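Long-range contact in cytolethal distending toxin protein C (Haemophilus ducreyi, PDB 1SR4), which forms part of a three-chain bacterial genotoxin and probably binds carbohydrate through a ricin-like fold: residues 27-39 with 70-84. Sequence-based numbering, arbitrary orientation.
Sequences TAQPVKNDHYDSH and VVGAAKCFAFLGKGT
With CG of His35 swung opposite its backbone N (chi1 -170°) and CG of Tyr36 opposite its own carbonyl carbon (chi1 -65°), the two rings come down on the turn Val70-Ala73 of this ricin-like beta-trefoil domain. The loop joining strands 19-24 and 46-50 thus lies across residues 70-84, which hold two beta turns, type II at Val70-Ala73 and type II' at Leu80-Gly83, with strand 75-77 between them. Tyr36 OH donates a short hydrogen bond of 2.5 Å to Val71 O; the carbonyl sits at the edge of the ring, while the hydroxyl rides 47° above the carbonyl plane. Next to it, Ala73 CB lies over one face of the imidazole, 4.0 Å from the ring centroid of His35, a CH-pi contact. The two methyls of Val70 divide the loop between them: CG1 reaches His35 CB at 3.6 Å and also touches Tyr36 CE2, while CG2 meets Asn33 CB. The bend itself is an Asx turn, Asn33 OD1 taking His35 N on a lone pair in its carbonyl plane, and a water accepts from Val71 N and, more weakly, from Asn33 ND2. Trp46 of strand 46-50 touches Asn33, Val70 and Thr84.

At the other turn the Asp34 carboxylate leans on Lys82, whose CB packs 3.6 Å from Asp34 CG. Asp34 OD1 and Lys82 O, both acceptors, stand only 2.9 Å apart, so this approach should cost some electrostatic energy. Water bridges the polar groups here: one molecule donates to Asp34 OD2 and Thr84 O and accepts from Lys82 N, and two more each donate to Lys32 O, one also to Gly83 O and the other also to Lys82 O. Farther along, the Val31 and Phe77 side chains cross at about a right angle, with Val31 CG1 3.6 Å from Phe77 CE1.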
# COMPACT_ATOMS: atom_id res chain seq x y z
N THR C 27 -7.08 -20.18 8.60
CA THR C 27 -6.22 -21.34 8.33
C THR C 27 -4.84 -20.98 7.77
O THR C 27 -3.91 -21.78 7.84
CB THR C 27 -6.85 -22.30 7.31
OG1 THR C 27 -6.82 -21.70 6.01
CG2 THR C 27 -8.31 -22.63 7.70
N ALA C 28 -4.73 -19.79 7.18
CA ALA C 28 -3.48 -19.33 6.55
C ALA C 28 -3.15 -20.15 5.30
O ALA C 28 -2.09 -19.98 4.70
CB ALA C 28 -2.30 -19.40 7.53
N GLN C 29 -4.05 -21.05 4.90
CA GLN C 29 -3.79 -21.86 3.70
C GLN C 29 -4.15 -21.11 2.42
O GLN C 29 -5.19 -20.47 2.34
CB GLN C 29 -4.61 -23.16 3.74
CG GLN C 29 -4.30 -24.07 4.92
CD GLN C 29 -5.14 -25.33 4.90
OE1 GLN C 29 -6.36 -25.27 4.78
NE2 GLN C 29 -4.48 -26.47 5.02
N PRO C 30 -3.28 -21.16 1.40
CA PRO C 30 -3.66 -20.44 0.18
C PRO C 30 -4.70 -21.26 -0.60
O PRO C 30 -4.67 -22.50 -0.59
CB PRO C 30 -2.33 -20.33 -0.57
CG PRO C 30 -1.58 -21.54 -0.13
CD PRO C 30 -1.90 -21.66 1.34
N VAL C 31 -5.64 -20.57 -1.25
CA VAL C 31 -6.65 -21.24 -2.06
C VAL C 31 -5.87 -21.69 -3.28
O VAL C 31 -5.10 -20.90 -3.85
CB VAL C 31 -7.78 -20.26 -2.47
CG1 VAL C 31 -8.78 -20.96 -3.37
CG2 VAL C 31 -8.48 -19.72 -1.20
N LYS C 32 -6.01 -22.95 -3.66
CA LYS C 32 -5.26 -23.48 -4.79
C LYS C 32 -6.09 -23.75 -6.04
O LYS C 32 -7.32 -23.87 -5.97
CB LYS C 32 -4.57 -24.79 -4.39
CG LYS C 32 -3.39 -24.64 -3.43
CD LYS C 32 -2.75 -26.01 -3.22
CE LYS C 32 -1.40 -25.93 -2.52
NZ LYS C 32 -0.74 -27.28 -2.51
N ASN C 33 -5.42 -23.80 -7.19
CA ASN C 33 -6.11 -24.12 -8.42
C ASN C 33 -5.60 -25.50 -8.83
O ASN C 33 -4.58 -25.97 -8.34
CB ASN C 33 -5.86 -23.07 -9.52
CG ASN C 33 -4.41 -22.99 -9.97
OD1 ASN C 33 -3.91 -23.90 -10.63
ND2 ASN C 33 -3.74 -21.90 -9.63
N ASP C 34 -6.34 -26.15 -9.72
CA ASP C 34 -6.01 -27.50 -10.17
C ASP C 34 -5.26 -27.51 -11.50
O ASP C 34 -4.98 -28.58 -12.05
CB ASP C 34 -7.32 -28.28 -10.31
CG ASP C 34 -8.50 -27.38 -10.73
OD1 ASP C 34 -8.91 -26.50 -9.93
OD2 ASP C 34 -9.01 -27.56 -11.85
N HIS C 35 -4.93 -26.34 -12.01
CA HIS C 35 -4.24 -26.25 -13.29
C HIS C 35 -2.78 -26.66 -13.19
O HIS C 35 -2.15 -27.02 -14.19
CB HIS C 35 -4.34 -24.84 -13.85
CG HIS C 35 -3.87 -24.73 -15.27
ND1 HIS C 35 -4.61 -25.19 -16.34
CD2 HIS C 35 -2.73 -24.22 -15.79
CE1 HIS C 35 -3.95 -24.97 -17.46
NE2 HIS C 35 -2.80 -24.39 -17.15
N TYR C 36 -2.21 -26.58 -11.99
CA TYR C 36 -0.83 -26.96 -11.81
C TYR C 36 -0.75 -28.07 -10.77
O TYR C 36 -1.67 -28.23 -9.98
CB TYR C 36 -0.00 -25.76 -11.35
CG TYR C 36 0.08 -24.63 -12.36
CD1 TYR C 36 1.03 -24.65 -13.38
CD2 TYR C 36 -0.82 -23.56 -12.32
CE1 TYR C 36 1.10 -23.63 -14.33
CE2 TYR C 36 -0.77 -22.52 -13.27
CZ TYR C 36 0.20 -22.57 -14.28
OH TYR C 36 0.24 -21.59 -15.25
N ASP C 37 0.33 -28.83 -10.79
CA ASP C 37 0.53 -29.89 -9.81
C ASP C 37 0.42 -29.25 -8.42
O ASP C 37 0.94 -28.14 -8.20
CB ASP C 37 1.92 -30.50 -9.99
CG ASP C 37 2.46 -31.13 -8.70
OD1 ASP C 37 3.66 -30.91 -8.39
OD2 ASP C 37 1.70 -31.85 -8.02
N SER C 38 -0.24 -29.93 -7.49
CA SER C 38 -0.41 -29.41 -6.13
C SER C 38 0.91 -29.06 -5.46
O SER C 38 0.93 -28.28 -4.52
CB SER C 38 -1.12 -30.44 -5.26
OG SER C 38 -0.24 -31.52 -4.99
N HIS C 39 2.01 -29.63 -5.93
CA HIS C 39 3.30 -29.34 -5.32
C HIS C 39 4.10 -28.30 -6.10
O HIS C 39 5.24 -28.00 -5.76
CB HIS C 39 4.11 -30.64 -5.14
CG HIS C 39 3.39 -31.69 -4.34
ND1 HIS C 39 2.76 -31.42 -3.14
CD2 HIS C 39 3.19 -33.01 -4.57
CE1 HIS C 39 2.20 -32.53 -2.67
NE2 HIS C 39 2.45 -33.51 -3.52
N VAL C 70 -6.37 -17.99 -13.13
CA VAL C 70 -5.23 -18.90 -13.14
C VAL C 70 -4.16 -18.32 -14.05
O VAL C 70 -4.47 -17.76 -15.11
CB VAL C 70 -5.63 -20.30 -13.68
CG1 VAL C 70 -4.40 -21.20 -13.83
CG2 VAL C 70 -6.65 -20.96 -12.74
N VAL C 71 -2.91 -18.45 -13.65
CA VAL C 71 -1.83 -17.95 -14.47
C VAL C 71 -1.73 -18.79 -15.76
O VAL C 71 -1.67 -20.01 -15.69
CB VAL C 71 -0.48 -18.05 -13.73
CG1 VAL C 71 0.67 -17.65 -14.66
CG2 VAL C 71 -0.50 -17.14 -12.49
N GLY C 72 -1.72 -18.12 -16.91
CA GLY C 72 -1.59 -18.83 -18.18
C GLY C 72 -2.81 -19.57 -18.72
O GLY C 72 -2.69 -20.31 -19.71
N ALA C 73 -3.98 -19.39 -18.12
CA ALA C 73 -5.18 -20.07 -18.61
C ALA C 73 -6.44 -19.23 -18.40
O ALA C 73 -6.51 -18.39 -17.49
CB ALA C 73 -5.35 -21.40 -17.90
N ALA C 74 -7.44 -19.47 -19.25
CA ALA C 74 -8.69 -18.75 -19.17
C ALA C 74 -9.60 -19.42 -18.14
O ALA C 74 -10.78 -19.68 -18.41
CB ALA C 74 -9.37 -18.73 -20.55
N LYS C 75 -9.05 -19.72 -16.97
CA LYS C 75 -9.80 -20.35 -15.90
C LYS C 75 -9.80 -19.44 -14.69
O LYS C 75 -8.82 -18.73 -14.44
CB LYS C 75 -9.20 -21.71 -15.55
CG LYS C 75 -9.12 -22.67 -16.72
CD LYS C 75 -10.51 -22.91 -17.32
CE LYS C 75 -10.46 -23.79 -18.57
NZ LYS C 75 -11.82 -24.11 -19.06
N CYS C 76 -10.89 -19.48 -13.93
CA CYS C 76 -11.05 -18.64 -12.75
C CYS C 76 -11.60 -19.41 -11.56
O CYS C 76 -12.36 -20.37 -11.72
CB CYS C 76 -12.00 -17.48 -13.09
SG CYS C 76 -11.31 -16.12 -14.11
N PHE C 77 -11.19 -19.00 -10.36
CA PHE C 77 -11.66 -19.64 -9.15
C PHE C 77 -13.19 -19.72 -9.12
O PHE C 77 -13.87 -18.77 -9.50
CB PHE C 77 -11.18 -18.85 -7.92
CG PHE C 77 -11.84 -19.28 -6.65
CD1 PHE C 77 -11.40 -20.40 -5.97
CD2 PHE C 77 -12.96 -18.60 -6.18
CE1 PHE C 77 -12.06 -20.85 -4.82
CE2 PHE C 77 -13.64 -19.04 -5.03
CZ PHE C 77 -13.19 -20.17 -4.36
N ALA C 78 -13.72 -20.85 -8.67
CA ALA C 78 -15.17 -21.03 -8.57
C ALA C 78 -15.51 -22.22 -7.67
O ALA C 78 -14.67 -23.09 -7.45
CB ALA C 78 -15.77 -21.23 -9.97
N PHE C 79 -16.73 -22.24 -7.13
CA PHE C 79 -17.18 -23.37 -6.30
C PHE C 79 -17.78 -24.40 -7.26
O PHE C 79 -18.96 -24.75 -7.17
CB PHE C 79 -18.22 -22.90 -5.29
CG PHE C 79 -17.64 -22.10 -4.14
CD1 PHE C 79 -17.23 -22.73 -2.97
CD2 PHE C 79 -17.45 -20.73 -4.28
CE1 PHE C 79 -16.63 -22.01 -1.94
CE2 PHE C 79 -16.85 -19.99 -3.26
CZ PHE C 79 -16.43 -20.63 -2.09
N LEU C 80 -16.97 -24.86 -8.19
CA LEU C 80 -17.39 -25.84 -9.18
C LEU C 80 -16.21 -26.76 -9.47
O LEU C 80 -15.04 -26.35 -9.32
CB LEU C 80 -17.79 -25.16 -10.49
CG LEU C 80 -19.12 -24.45 -10.63
CD1 LEU C 80 -19.14 -23.76 -11.98
CD2 LEU C 80 -20.28 -25.44 -10.50
N GLY C 81 -16.52 -27.98 -9.91
CA GLY C 81 -15.49 -28.94 -10.24
C GLY C 81 -14.40 -29.03 -9.21
O GLY C 81 -14.66 -29.25 -8.04
N LYS C 82 -13.15 -28.84 -9.64
CA LYS C 82 -12.04 -28.93 -8.73
C LYS C 82 -11.56 -27.57 -8.21
O LYS C 82 -10.44 -27.47 -7.71
CB LYS C 82 -10.87 -29.67 -9.39
CG LYS C 82 -11.25 -31.02 -9.97
CD LYS C 82 -11.82 -31.94 -8.90
CE LYS C 82 -10.78 -32.25 -7.82
NZ LYS C 82 -11.38 -33.01 -6.68
N GLY C 83 -12.39 -26.54 -8.33
CA GLY C 83 -11.98 -25.23 -7.84
C GLY C 83 -11.91 -24.10 -8.85
O GLY C 83 -11.68 -22.96 -8.46
N THR C 84 -12.09 -24.41 -10.13
CA THR C 84 -12.08 -23.40 -11.18
C THR C 84 -13.04 -23.78 -12.31
O THR C 84 -13.45 -24.94 -12.42
CB THR C 84 -10.70 -23.25 -11.88
OG1 THR C 84 -10.34 -24.51 -12.47
CG2 THR C 84 -9.62 -22.80 -10.91
O HOH W 1 -9.84 -23.34 -6.09
O HOH W 2 -7.87 -26.95 -5.97
O HOH W 3 -2.10 -19.93 -11.21
O HOH W 4 -12.24 -27.37 -11.98
O HOH W 5 -7.78 -25.05 -12.97